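Local structure of hypothetical sugar ABC-transporter sugar binding protein (Arthrobacter globiformis, 7BVT) at residues G101-R109 / A299-D310. The protein binds cyclic alpha-maltosyl-1,6-maltose, probably as the sugar-binding component of a bacterial ABC transporter. Numbering follows the deposited sequence.
Sequences GTLADLNGR and AMVFENSDAEDD
Arg109 lies across the first turn of helix 306-319, where the carboxylates of Asp306, Asp309 and Asp310 attract its positive guanidinium. Its CB lies 4.1 Å from Asp310 OD1, and CG and CD pass closer to the same oxygen. NE turns back to its own loop in a weak bond to Asp105 O, while the guanidinium sets one face over Asp309 CB. NH1 donates to Asp310 OD1 at 3.0 Å, meeting it from above the carboxylate plane. NH2 makes long salt bridges to Asp306 OD1 (3.9 Å) and Asp309 OD2 (3.6 Å), the latter out of the guanidinium plane and held by charge alone; a water joins NH2 to Glu303 OE2. With an alanine in its place, the three carboxylates would probably lose their shared counter-charge. Strand 292-301 belongs to the mixed sheet of the solute-binding fold, and the loop after helix 94-100 joins its chain through a single beta bridge, Leu103 with Phe302: Ala104 N donates to Val301 O and Glu303 N to Thr102 O, the latter nearly straight at 178°. Leu103, its CG beside the backbone N (chi1 -61°), brings CD2 over the Phe302 ring in a CH-pi contact, 3.9 Å from the centroid; a branched aliphatic suits that flat face. Small Ala104 suits a place where CB already touches Val301 CG1 and Asp309 OD2, and Leu106 CD2 packs on Val301 CG2.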
ATOM      1  N   GLY A 101       1.825  19.900  11.680  1.00 22.82           N
ATOM      2  CA  GLY A 101       1.587  20.066  13.109  1.00 25.41           C
ATOM      3  C   GLY A 101       2.422  19.058  13.857  1.00 26.60           C
ATOM      4  O   GLY A 101       2.673  17.998  13.277  1.00 25.92           O
ATOM      5  N   THR A 102       2.847  19.402  15.064  1.00 24.55           N
ATOM      6  CA  THR A 102       3.686  18.544  15.920  1.00 24.02           C
ATOM      7  C   THR A 102       2.884  17.301  16.302  1.00 21.89           C
ATOM      8  O   THR A 102       1.782  17.424  16.925  1.00 21.66           O
ATOM      9  CB  THR A 102       4.131  19.235  17.216  1.00 27.34           C
ATOM     10  OG1 THR A 102       4.907  20.356  16.813  1.00 29.06           O
ATOM     11  CG2 THR A 102       4.967  18.353  18.108  1.00 26.71           C
ATOM     12  N   LEU A 103       3.411  16.130  15.963  1.00 19.93           N
ATOM     13  CA  LEU A 103       2.740  14.875  16.287  1.00 17.67           C
ATOM     14  C   LEU A 103       3.313  14.324  17.585  1.00 18.76           C
ATOM     15  O   LEU A 103       4.540  14.382  17.789  1.00 21.19           O
ATOM     16  CB  LEU A 103       2.906  13.888  15.139  1.00 17.76           C
ATOM     17  CG  LEU A 103       2.306  14.331  13.808  1.00 18.31           C
ATOM     18  CD1 LEU A 103       2.618  13.286  12.744  1.00 18.39           C
ATOM     19  CD2 LEU A 103       0.800  14.546  13.931  1.00 19.51           C
ATOM     20  N   ALA A 104       2.437  13.821  18.422  1.00 16.84           N
ATOM     21  CA  ALA A 104       2.815  13.145  19.678  1.00 17.36           C
ATOM     22  C   ALA A 104       3.573  11.854  19.390  1.00 19.10           C
ATOM     23  O   ALA A 104       3.270  11.127  18.414  1.00 19.46           O
ATOM     24  CB  ALA A 104       1.641  12.843  20.552  1.00 18.99           C
ATOM     25  N   ASP A 105       4.491  11.522  20.289  1.00 19.36           N
ATOM     26  CA  ASP A 105       5.157  10.215  20.219  1.00 18.38           C
ATOM     27  C   ASP A 105       4.248   9.155  20.834  1.00 17.91           C
ATOM     28  O   ASP A 105       3.759   9.327  22.002  1.00 18.42           O
ATOM     29  CB  ASP A 105       6.513  10.328  20.899  1.00 18.69           C
ATOM     30  CG  ASP A 105       7.377   9.090  20.766  1.00 19.06           C
ATOM     31  OD1 ASP A 105       6.948   8.049  20.213  1.00 17.25           O
ATOM     32  OD2 ASP A 105       8.556   9.242  21.177  1.00 20.04           O
ATOM     33  N   LEU A 106       3.915   8.118  20.071  1.00 16.36           N
ATOM     34  CA  LEU A 106       2.980   7.061  20.530  1.00 16.67           C
ATOM     35  C   LEU A 106       3.717   6.064  21.387  1.00 18.54           C
ATOM     36  O   LEU A 106       3.103   5.306  22.117  1.00 18.61           O
ATOM     37  CB  LEU A 106       2.289   6.416  19.325  1.00 17.11           C
ATOM     38  CG  LEU A 106       1.451   7.386  18.485  1.00 17.59           C
ATOM     39  CD1 LEU A 106       1.005   6.667  17.249  1.00 18.31           C
ATOM     40  CD2 LEU A 106       0.264   7.931  19.268  1.00 17.79           C
ATOM     41  N   ASN A 107       5.048   6.062  21.315  1.00 18.23           N
ATOM     42  CA  ASN A 107       5.793   5.198  22.235  1.00 18.39           C
ATOM     43  C   ASN A 107       5.566   5.673  23.664  1.00 18.41           C
ATOM     44  O   ASN A 107       5.583   6.858  23.913  1.00 20.95           O
ATOM     45  CB  ASN A 107       7.281   5.250  21.958  1.00 18.40           C
ATOM     46  CG  ASN A 107       7.653   4.549  20.681  1.00 19.50           C
ATOM     47  OD1 ASN A 107       7.110   3.492  20.356  1.00 17.98           O
ATOM     48  ND2 ASN A 107       8.633   5.141  19.990  1.00 19.49           N
ATOM     49  N   GLY A 108       5.278   4.721  24.535  1.00 19.50           N
ATOM     50  CA  GLY A 108       4.926   5.016  25.927  1.00 21.22           C
ATOM     51  C   GLY A 108       3.471   5.400  26.101  1.00 24.18           C
ATOM     52  O   GLY A 108       3.062   5.620  27.259  1.00 23.66           O
ATOM     53  N   ARG A 109       2.699   5.470  25.015  1.00 20.80           N
ATOM     54  CA  ARG A 109       1.239   5.809  25.084  1.00 22.23           C
ATOM     55  C   ARG A 109       0.437   4.582  24.652  1.00 24.10           C
ATOM     56  O   ARG A 109      -0.523   4.211  25.309  1.00 31.89           O
ATOM     57  CB  ARG A 109       0.944   7.036  24.225  1.00 21.86           C
ATOM     58  CG  ARG A 109       1.705   8.296  24.628  1.00 25.77           C
ATOM     59  CD  ARG A 109       1.160   9.572  24.003  1.00 26.44           C
ATOM     60  NE  ARG A 109       2.179  10.661  24.006  1.00 27.10           N
ATOM     61  CZ  ARG A 109       2.394  11.476  25.025  1.00 30.88           C
ATOM     62  NH1 ARG A 109       1.629  11.434  26.096  1.00 29.71           N
ATOM     63  NH2 ARG A 109       3.332  12.400  24.961  1.00 35.05           N
ATOM     64  N   ALA A 299      -2.758   6.204  11.782  1.00 14.53           N
ATOM     65  CA  ALA A 299      -3.329   7.179  12.736  1.00 15.01           C
ATOM     66  C   ALA A 299      -2.177   7.992  13.299  1.00 15.83           C
ATOM     67  O   ALA A 299      -1.133   7.404  13.597  1.00 15.43           O
ATOM     68  CB  ALA A 299      -4.124   6.467  13.808  1.00 16.58           C
ATOM     69  N   MET A 300      -2.414   9.254  13.520  1.00 15.79           N
ATOM     70  CA  MET A 300      -1.462  10.271  14.038  1.00 15.28           C
ATOM     71  C   MET A 300      -2.187  11.085  15.123  1.00 16.70           C
ATOM     72  O   MET A 300      -3.367  11.406  14.910  1.00 17.25           O
ATOM     73  CB  MET A 300      -1.035  11.195  12.907  1.00 15.68           C
ATOM     74  CG  MET A 300      -0.198  10.468  11.865  1.00 16.39           C
ATOM     75  SD  MET A 300      -0.295  11.306  10.296  1.00 18.83           S
ATOM     76  CE  MET A 300      -1.766  10.519   9.617  1.00 18.77           C
ATOM     77  N   VAL A 301      -1.515  11.369  16.223  1.00 17.14           N
ATOM     78  CA  VAL A 301      -2.072  12.203  17.339  1.00 17.68           C
ATOM     79  C   VAL A 301      -1.368  13.543  17.314  1.00 18.12           C
ATOM     80  O   VAL A 301      -0.134  13.575  17.418  1.00 17.82           O
ATOM     81  CB  VAL A 301      -1.925  11.509  18.689  1.00 16.14           C
ATOM     82  CG1 VAL A 301      -2.296  12.434  19.847  1.00 18.28           C
ATOM     83  CG2 VAL A 301      -2.648  10.191  18.745  1.00 16.28           C
ATOM     84  N   PHE A 302      -2.089  14.637  17.120  1.00 17.07           N
ATOM     85  CA  PHE A 302      -1.494  15.981  17.173  1.00 18.71           C
ATOM     86  C   PHE A 302      -1.258  16.340  18.657  1.00 21.98           C
ATOM     87  O   PHE A 302      -2.161  16.137  19.489  1.00 24.55           O
ATOM     88  CB  PHE A 302      -2.382  17.037  16.506  1.00 19.31           C
ATOM     89  CG  PHE A 302      -2.348  16.979  15.009  1.00 18.66           C
ATOM     90  CD1 PHE A 302      -1.248  17.459  14.319  1.00 19.46           C
ATOM     91  CD2 PHE A 302      -3.366  16.366  14.302  1.00 21.11           C
ATOM     92  CE1 PHE A 302      -1.212  17.395  12.938  1.00 18.40           C
ATOM     93  CE2 PHE A 302      -3.312  16.285  12.915  1.00 19.31           C
ATOM     94  CZ  PHE A 302      -2.226  16.786  12.254  1.00 17.57           C
ATOM     95  N   GLU A 303      -0.064  16.811  18.996  1.00 24.01           N
ATOM     96  CA  GLU A 303       0.308  17.042  20.414  1.00 26.57           C
ATOM     97  C   GLU A 303      -0.468  18.224  20.983  1.00 28.11           C
ATOM     98  O   GLU A 303      -0.462  19.283  20.371  1.00 29.18           O
ATOM     99  CB  GLU A 303       1.786  17.335  20.544  1.00 30.55           C
ATOM    100  CG  GLU A 303       2.237  17.121  21.971  1.00 39.55           C
ATOM    101  CD  GLU A 303       3.717  16.864  21.976  1.00 44.93           C
ATOM    102  OE1 GLU A 303       4.453  17.799  21.600  1.00 45.61           O
ATOM    103  OE2 GLU A 303       4.095  15.705  22.221  1.00 50.04           O
ATOM    104  N   ASN A 304      -1.081  17.980  22.135  1.00 33.28           N
ATOM    105  CA  ASN A 304      -1.839  18.923  22.986  1.00 37.41           C
ATOM    106  C   ASN A 304      -1.207  18.811  24.383  1.00 39.37           C
ATOM    107  O   ASN A 304       0.026  18.984  24.454  1.00 48.48           O
ATOM    108  CB  ASN A 304      -3.335  18.620  22.852  1.00 42.40           C
ATOM    109  CG  ASN A 304      -3.895  19.001  21.491  1.00 38.65           C
ATOM    110  OD1 ASN A 304      -4.384  18.153  20.720  1.00 38.34           O
ATOM    111  ND2 ASN A 304      -3.901  20.295  21.227  1.00 38.52           N
ATOM    112  N   SER A 305      -1.959  18.490  25.438  1.00 44.37           N
ATOM    113  CA  SER A 305      -1.394  18.172  26.783  1.00 46.33           C
ATOM    114  C   SER A 305      -1.064  16.674  26.864  1.00 45.18           C
ATOM    115  O   SER A 305      -1.588  15.928  26.030  1.00 38.14           O
ATOM    116  CB  SER A 305      -2.348  18.567  27.860  1.00 47.88           C
ATOM    117  OG  SER A 305      -3.444  17.666  27.891  1.00 45.23           O
ATOM    118  N   ASP A 306      -0.257  16.227  27.836  1.00 40.72           N
ATOM    119  CA  ASP A 306       0.073  14.777  27.969  1.00 43.76           C
ATOM    120  C   ASP A 306      -1.232  14.017  28.263  1.00 42.67           C
ATOM    121  O   ASP A 306      -1.306  12.862  27.857  1.00 33.99           O
ATOM    122  CB  ASP A 306       1.132  14.464  29.041  1.00 46.76           C
ATOM    123  CG  ASP A 306       2.515  15.068  28.838  1.00 51.50           C
ATOM    124  OD1 ASP A 306       3.000  15.122  27.695  1.00 48.11           O
ATOM    125  OD2 ASP A 306       3.131  15.437  29.851  1.00 60.04           O
ATOM    126  N   ALA A 307      -2.204  14.637  28.961  1.00 41.72           N
ATOM    127  CA  ALA A 307      -3.521  14.030  29.300  1.00 41.58           C
ATOM    128  C   ALA A 307      -4.320  13.827  28.006  1.00 35.67           C
ATOM    129  O   ALA A 307      -4.919  12.713  27.768  1.00 36.89           O
ATOM    130  CB  ALA A 307      -4.299  14.921  30.252  1.00 39.62           C
ATOM    131  N   GLU A 308      -4.386  14.872  27.194  1.00 35.93           N
ATOM    132  CA  GLU A 308      -5.154  14.784  25.930  1.00 32.69           C
ATOM    133  C   GLU A 308      -4.434  13.796  24.994  1.00 26.01           C
ATOM    134  O   GLU A 308      -5.135  12.965  24.448  1.00 28.09           O
ATOM    135  CB  GLU A 308      -5.397  16.136  25.281  1.00 35.47           C
ATOM    136  CG  GLU A 308      -6.297  17.046  26.080  1.00 41.84           C
ATOM    137  CD  GLU A 308      -6.126  18.498  25.660  1.00 45.82           C
ATOM    138  OE1 GLU A 308      -5.007  19.025  25.804  1.00 50.27           O
ATOM    139  OE2 GLU A 308      -7.089  19.072  25.123  1.00 52.69           O
ATOM    140  N   ASP A 309      -3.104  13.831  24.843  1.00 25.69           N
ATOM    141  CA  ASP A 309      -2.395  12.829  23.996  1.00 24.16           C
ATOM    142  C   ASP A 309      -2.718  11.422  24.517  1.00 24.06           C
ATOM    143  O   ASP A 309      -2.978  10.494  23.707  1.00 22.87           O
ATOM    144  CB  ASP A 309      -0.885  13.005  24.019  1.00 23.97           C
ATOM    145  CG  ASP A 309      -0.431  14.316  23.473  1.00 29.22           C
ATOM    146  OD1 ASP A 309      -1.286  15.045  22.973  1.00 33.18           O
ATOM    147  OD2 ASP A 309       0.782  14.593  23.606  1.00 31.51           O
ATOM    148  N   ASP A 310      -2.691  11.228  25.833  1.00 25.10           N
ATOM    149  CA  ASP A 310      -2.965   9.883  26.403  1.00 26.09           C
ATOM    150  C   ASP A 310      -4.437   9.493  26.166  1.00 20.43           C
ATOM    151  O   ASP A 310      -4.664   8.312  25.945  1.00 22.83           O
ATOM    152  CB  ASP A 310      -2.590   9.806  27.883  1.00 29.79           C
ATOM    153  CG  ASP A 310      -1.095   9.782  28.174  1.00 34.31           C
ATOM    154  OD1 ASP A 310      -0.271   9.488  27.246  1.00 35.71           O
ATOM    155  OD2 ASP A 310      -0.760  10.098  29.320  1.00 36.53           O
TER
HETATM  156  O   HOH W   1       6.048  15.501  20.074  1.00 39.91           O
HETATM  157  O   HOH W   2       1.119  10.441  16.787  1.00 17.27           O
HETATM  158  O   HOH W   3       5.001  13.170  22.556  1.00 26.66           O
HETATM  159  O   HOH W   4       1.808   7.898  28.481  1.00 42.53           O